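Local coordinates for pentatricopeptide repeat-containing protein 10, chloroplastic (Zea mays, PDB 4M59) that binds specific intergenic RNA sites near chloroplast atpH and psaJ, stabilising the messages by blocking exonucleases, at residues 137-141 against 142-146; 163-166 against 167-171. The protein carries 4 engineered substitutions. One frame throughout, in Å; residues are numbered along the deposited sequence.

Interaction 1: 137-141 against 142-146; sequences VAPTL and VTYNV. With nucleotides of chain D.
Pro139 lies over one face of the Tyr144 ring. Its CB stands 4.0 Å from the ring centroid, displaced toward the rim, and forms a CH-pi contact. The proline CG carries the packing on to the phenol end, 3.5 Å from Tyr144 CZ. Thr143 joins from the same turn: its CG2, anti to the backbone N, meets Pro139 CB at 3.6 Å.

Thr140 is the N-cap of helix 141-151. Its OG1 takes a weak, bent bond from Val142 N at 3.3 Å. Its carbonyl O accepts the first i to i+4 bond, from Tyr144 N at 2.8 Å, in the carbonyl plane with an N-H...O angle of 161°. This is the first helix of a predicted pentatricopeptide repeat. In PPR proteins it carries residues that select the base, and Asn145, with Asp176, probably does so for U2 of chain D. Val142 packs between U2 and G1 of chain D; its methyls diverge, CG1 toward O4' of U2 and CG2 to 3.3 Å from O6 of G1. Asn145 ND2 donates to O2 of U2 at 3.3 Å, angle 144°.

A second shell holds that amide. Thr179 bonds to Asn145 OD1 and Asp176 to ND2, which fixes the amide flip. Leu141 backs it, with CG 3.6 Å from Asn145 ND2. Further out, Phe129 and Leu132 of helix 122-132 touch Pro139, and Val106 lies on Thr140 and Thr143.

Interaction 2: 163-166 against 167-171; sequences ALLD and EMRAA
Leu165 and Met168 lie side by side and point the same way, with Leu165 CD2 4.2 Å from Met168 SD. Met168 CG sits between the backbone N and the carbonyl carbon (chi1 81°), which brings it to 3.2 Å from Leu165 O. Both side chains are buried, as is Leu164. Beneath them run regular i to i+4 helix bonds. Met168 N reaches Leu164 O at 3.0 Å, nearly straight at 171°.

The other side is open to solvent. Ala163, Asp166 and Ala170 are exposed, and the bond from Ala170 N to Asp166 O is weak. Glu167 lies between the two sides, partly exposed, its CG tight at 3.0 Å from Ala163 O. Its chain crosses Leu164 at about a right angle, with OE1 3.6 Å from Leu164 CD1 and in a salt bridge with Arg133. With an alanine in place of Glu167, Arg133 would probably lose its carboxylate mate and Leu164 CD1 some of its cover.

Residues 163-170 form the C-terminal part of helix 158-170, the second helix of a predicted pentatricopeptide repeat. Leu164 and Met168 pack on helix 141-151, whereas Leu165 and Arg169 touch Phe199 and Leu203 of helix 193-204.

How the interactions relate
The chain leaves helix 122-132, passes through a loop and enters helix 141-151 at interaction 1. It then turns back into helix 158-170, where interaction 2 lies near the C-terminal end. The two contacts are in series; neither nests in nor crosses the other. Each is local: 137-146 caps a helix start, and 163-171 spans successive helical turns. They meet where the two antiparallel helices of one predicted repeat pack together, their centres 11 Å apart. Tyr144 CD1 touches Met168 CB at 3.2 Å, and Leu141 CD1 touches Met168 CE at 3.8 Å. Thus the RNA-facing helix rests on its partner helix.

Interaction 1: 137-141 against 142-146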
loop_
_atom_site.group_PDB
_atom_site.type_symbol
_atom_site.label_atom_id
_atom_site.label_comp_id
_atom_site.label_asym_id
_atom_site.label_seq_id
_atom_site.Cartn_x
_atom_site.Cartn_y
_atom_site.Cartn_z
ATOM N N VAL A 137 -35.819 -34.331 -7.634
ATOM C CA VAL A 137 -35.481 -33.247 -8.528
ATOM C C VAL A 137 -34.262 -33.678 -9.310
ATOM O O VAL A 137 -33.365 -34.315 -8.775
ATOM C CB VAL A 137 -35.174 -31.965 -7.769
ATOM C CG1 VAL A 137 -34.838 -30.858 -8.723
ATOM C CG2 VAL A 137 -36.354 -31.571 -6.935
ATOM N N ALA A 138 -34.240 -33.355 -10.589
ATOM C CA ALA A 138 -33.109 -33.684 -11.420
ATOM C C ALA A 138 -32.229 -32.476 -11.526
ATOM O O ALA A 138 -32.653 -31.453 -12.020
ATOM C CB ALA A 138 -33.571 -34.102 -12.771
ATOM N N PRO A 139 -31.002 -32.587 -11.037
ATOM C CA PRO A 139 -30.046 -31.498 -11.122
ATOM C C PRO A 139 -29.663 -31.170 -12.551
ATOM O O PRO A 139 -29.706 -32.029 -13.419
ATOM C CB PRO A 139 -28.850 -32.033 -10.347
ATOM C CG PRO A 139 -29.087 -33.443 -10.161
ATOM C CD PRO A 139 -30.521 -33.666 -10.174
ATOM N N THR A 140 -29.315 -29.916 -12.790
ATOM C CA THR A 140 -28.877 -29.501 -14.107
ATOM C C THR A 140 -27.382 -29.348 -14.103
ATOM O O THR A 140 -26.729 -29.648 -13.121
ATOM C CB THR A 140 -29.506 -28.176 -14.545
ATOM O OG1 THR A 140 -28.586 -27.110 -14.325
ATOM C CG2 THR A 140 -30.773 -27.910 -13.795
ATOM N N LEU A 141 -26.848 -28.866 -15.211
ATOM C CA LEU A 141 -25.421 -28.812 -15.414
ATOM C C LEU A 141 -24.773 -27.916 -14.398
ATOM O O LEU A 141 -23.802 -28.277 -13.761
ATOM C CB LEU A 141 -25.126 -28.281 -16.804
ATOM C CG LEU A 141 -23.658 -28.257 -17.200
ATOM C CD1 LEU A 141 -23.147 -29.651 -17.339
ATOM C CD2 LEU A 141 -23.465 -27.509 -18.477
ATOM N N VAL A 142 -25.329 -26.729 -14.258
ATOM C CA VAL A 142 -24.835 -25.759 -13.316
ATOM C C VAL A 142 -24.969 -26.269 -11.897
ATOM O O VAL A 142 -24.135 -26.001 -11.051
ATOM C CB VAL A 142 -25.586 -24.471 -13.475
ATOM C CG1 VAL A 142 -25.018 -23.418 -12.600
ATOM C CG2 VAL A 142 -25.491 -24.035 -14.890
ATOM N N THR A 143 -26.009 -27.035 -11.643
ATOM C CA THR A 143 -26.161 -27.664 -10.355
ATOM C C THR A 143 -25.024 -28.639 -10.110
ATOM O O THR A 143 -24.396 -28.609 -9.068
ATOM C CB THR A 143 -27.509 -28.378 -10.241
ATOM O OG1 THR A 143 -28.556 -27.441 -10.487
ATOM C CG2 THR A 143 -27.694 -28.929 -8.868
ATOM N N TYR A 144 -24.756 -29.503 -11.074
ATOM C CA TYR A 144 -23.695 -30.469 -10.913
ATOM C C TYR A 144 -22.384 -29.738 -10.781
ATOM O O TYR A 144 -21.523 -30.141 -10.032
ATOM C CB TYR A 144 -23.624 -31.412 -12.112
ATOM C CG TYR A 144 -24.655 -32.512 -12.155
ATOM C CD1 TYR A 144 -24.481 -33.682 -11.447
ATOM C CD2 TYR A 144 -25.778 -32.397 -12.940
ATOM C CE1 TYR A 144 -25.413 -34.685 -11.503
ATOM C CE2 TYR A 144 -26.707 -33.395 -12.993
ATOM C CZ TYR A 144 -26.524 -34.534 -12.278
ATOM O OH TYR A 144 -27.467 -35.521 -12.341
ATOM N N ASN A 145 -22.247 -28.650 -11.512
ATOM C CA ASN A 145 -21.006 -27.900 -11.517
ATOM C C ASN A 145 -20.746 -27.149 -10.222
ATOM O O ASN A 145 -19.616 -27.040 -9.775
ATOM C CB ASN A 145 -20.987 -26.922 -12.689
ATOM C CG ASN A 145 -20.672 -27.584 -13.998
ATOM O OD1 ASN A 145 -20.091 -28.647 -14.039
ATOM N ND2 ASN A 145 -21.033 -26.939 -15.079
ATOM N N VAL A 146 -21.801 -26.620 -9.633
ATOM C CA VAL A 146 -21.670 -25.948 -8.366
ATOM C C VAL A 146 -21.187 -26.909 -7.321
ATOM O O VAL A 146 -20.256 -26.628 -6.593
ATOM C CB VAL A 146 -22.990 -25.369 -7.929
ATOM C CG1 VAL A 146 -23.006 -25.157 -6.467
ATOM C CG2 VAL A 146 -23.213 -24.084 -8.625
ATOM P P U D 2 -23.527 -17.044 -11.279
ATOM O OP1 U D 2 -22.688 -16.207 -10.382
ATOM O OP2 U D 2 -23.695 -16.653 -12.698
ATOM O "O5'" U D 2 -22.941 -18.526 -11.235
ATOM C "C5'" U D 2 -22.826 -19.234 -10.009
ATOM C "C4'" U D 2 -22.044 -20.510 -10.189
ATOM O "O4'" U D 2 -22.710 -21.364 -11.151
ATOM C "C3'" U D 2 -20.640 -20.341 -10.754
ATOM O "O3'" U D 2 -19.700 -19.973 -9.757
ATOM C "C2'" U D 2 -20.367 -21.693 -11.406
ATOM O "O2'" U D 2 -19.959 -22.649 -10.439
ATOM C "C1'" U D 2 -21.759 -22.078 -11.914
ATOM N N1 U D 2 -21.962 -21.750 -13.346
ATOM C C2 U D 2 -21.774 -22.751 -14.283
ATOM O O2 U D 2 -21.444 -23.886 -13.989
ATOM N N3 U D 2 -21.985 -22.383 -15.592
ATOM C C4 U D 2 -22.360 -21.139 -16.046
ATOM O O4 U D 2 -22.512 -20.950 -17.252
ATOM C C5 U D 2 -22.536 -20.158 -15.023
ATOM C C6 U D 2 -22.341 -20.487 -13.742
ATOM O "O5'" G D 1 -27.444 -16.376 -13.445
ATOM C "C5'" G D 1 -27.670 -16.035 -12.085
ATOM C "C4'" G D 1 -27.391 -17.202 -11.167
ATOM O "O4'" G D 1 -28.329 -18.282 -11.441
ATOM C "C3'" G D 1 -26.021 -17.852 -11.318
ATOM O "O3'" G D 1 -24.993 -17.166 -10.628
ATOM C "C2'" G D 1 -26.269 -19.256 -10.787
ATOM O "O2'" G D 1 -26.311 -19.246 -9.366
ATOM C "C1'" G D 1 -27.675 -19.527 -11.315
ATOM N N9 G D 1 -27.660 -20.197 -12.637
ATOM C C8 G D 1 -26.979 -19.803 -13.766
ATOM N N7 G D 1 -27.160 -20.579 -14.795
ATOM C C5 G D 1 -28.028 -21.549 -14.328
ATOM C C6 G D 1 -28.582 -22.663 -15.003
ATOM O O6 G D 1 -28.408 -23.017 -16.172
ATOM N N1 G D 1 -29.414 -23.398 -14.170
ATOM C C2 G D 1 -29.683 -23.103 -12.857
ATOM N N2 G D 1 -30.516 -23.956 -12.241
ATOM N N3 G D 1 -29.173 -22.062 -12.212
ATOM C C4 G D 1 -28.362 -21.325 -13.005
#

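Interaction 2: 163-166 against 167-171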
loop_
_atom_site.group_PDB
_atom_site.type_symbol
_atom_site.label_atom_id
_atom_site.label_comp_id
_atom_site.label_asym_id
_atom_site.label_seq_id
_atom_site.Cartn_x
_atom_site.Cartn_y
_atom_site.Cartn_z
ATOM N N ALA A 163 -17.016 -39.985 -8.831
ATOM C CA ALA A 163 -18.307 -40.631 -8.705
ATOM C C ALA A 163 -19.450 -39.768 -9.195
ATOM O O ALA A 163 -20.421 -40.280 -9.717
ATOM C CB ALA A 163 -18.550 -41.033 -7.286
ATOM N N LEU A 164 -19.339 -38.462 -9.023
ATOM C CA LEU A 164 -20.410 -37.574 -9.422
ATOM C C LEU A 164 -20.313 -37.294 -10.889
ATOM O O LEU A 164 -21.304 -36.983 -11.536
ATOM C CB LEU A 164 -20.344 -36.272 -8.650
ATOM C CG LEU A 164 -21.483 -35.298 -8.907
ATOM C CD1 LEU A 164 -22.776 -35.848 -8.388
ATOM C CD2 LEU A 164 -21.183 -33.993 -8.254
ATOM N N LEU A 165 -19.107 -37.388 -11.416
ATOM C CA LEU A 165 -18.915 -37.245 -12.838
ATOM C C LEU A 165 -19.677 -38.343 -13.536
ATOM O O LEU A 165 -20.364 -38.100 -14.511
ATOM C CB LEU A 165 -17.439 -37.319 -13.183
ATOM C CG LEU A 165 -16.658 -36.026 -13.007
ATOM C CD1 LEU A 165 -15.195 -36.303 -13.106
ATOM C CD2 LEU A 165 -17.066 -35.049 -14.057
ATOM N N ASP A 166 -19.569 -39.555 -13.007
ATOM C CA ASP A 166 -20.307 -40.681 -13.545
ATOM C C ASP A 166 -21.809 -40.450 -13.529
ATOM O O ASP A 166 -22.457 -40.540 -14.560
ATOM C CB ASP A 166 -19.975 -41.960 -12.787
ATOM C CG ASP A 166 -18.592 -42.472 -13.097
ATOM O OD1 ASP A 166 -17.966 -41.961 -14.039
ATOM O OD2 ASP A 166 -18.132 -43.390 -12.400
ATOM N N GLU A 167 -22.351 -40.142 -12.358
ATOM C CA GLU A 167 -23.783 -39.895 -12.215
ATOM C C GLU A 167 -24.289 -38.888 -13.239
ATOM O O GLU A 167 -25.202 -39.177 -14.008
ATOM C CB GLU A 167 -24.105 -39.407 -10.803
ATOM C CG GLU A 167 -23.448 -40.209 -9.694
ATOM C CD GLU A 167 -23.785 -39.671 -8.319
ATOM O OE1 GLU A 167 -24.739 -38.874 -8.209
ATOM O OE2 GLU A 167 -23.096 -40.044 -7.347
ATOM N N MET A 168 -23.695 -37.696 -13.239
ATOM C CA MET A 168 -24.127 -36.633 -14.140
ATOM C C MET A 168 -24.048 -37.064 -15.600
ATOM O O MET A 168 -24.903 -36.703 -16.407
ATOM C CB MET A 168 -23.316 -35.358 -13.903
ATOM C CG MET A 168 -21.953 -35.339 -14.573
ATOM S SD MET A 168 -21.070 -33.800 -14.266
ATOM C CE MET A 168 -21.900 -32.699 -15.406
ATOM N N ARG A 169 -23.023 -37.838 -15.930
ATOM C CA ARG A 169 -22.864 -38.360 -17.279
ATOM C C ARG A 169 -23.831 -39.515 -17.510
ATOM O O ARG A 169 -24.149 -39.860 -18.648
ATOM C CB ARG A 169 -21.427 -38.821 -17.515
ATOM C CG ARG A 169 -20.520 -37.745 -18.089
ATOM C CD ARG A 169 -19.334 -38.351 -18.816
ATOM N NE ARG A 169 -18.087 -38.159 -18.087
ATOM C CZ ARG A 169 -17.078 -37.409 -18.517
ATOM N NH1 ARG A 169 -15.979 -37.290 -17.785
ATOM N NH2 ARG A 169 -17.167 -36.772 -19.676
ATOM N N ALA A 170 -24.297 -40.111 -16.416
ATOM C CA ALA A 170 -25.242 -41.214 -16.482
ATOM C C ALA A 170 -26.677 -40.710 -16.539
ATOM O O ALA A 170 -27.605 -41.487 -16.765
ATOM C CB ALA A 170 -25.051 -42.146 -15.299
ATOM N N ALA A 171 -26.857 -39.410 -16.331
ATOM C CA ALA A 171 -28.171 -38.809 -16.396
ATOM C C ALA A 171 -28.220 -38.058 -17.688
ATOM O O ALA A 171 -29.074 -37.208 -17.908
ATOM C CB ALA A 171 -28.388 -37.886 -15.248
#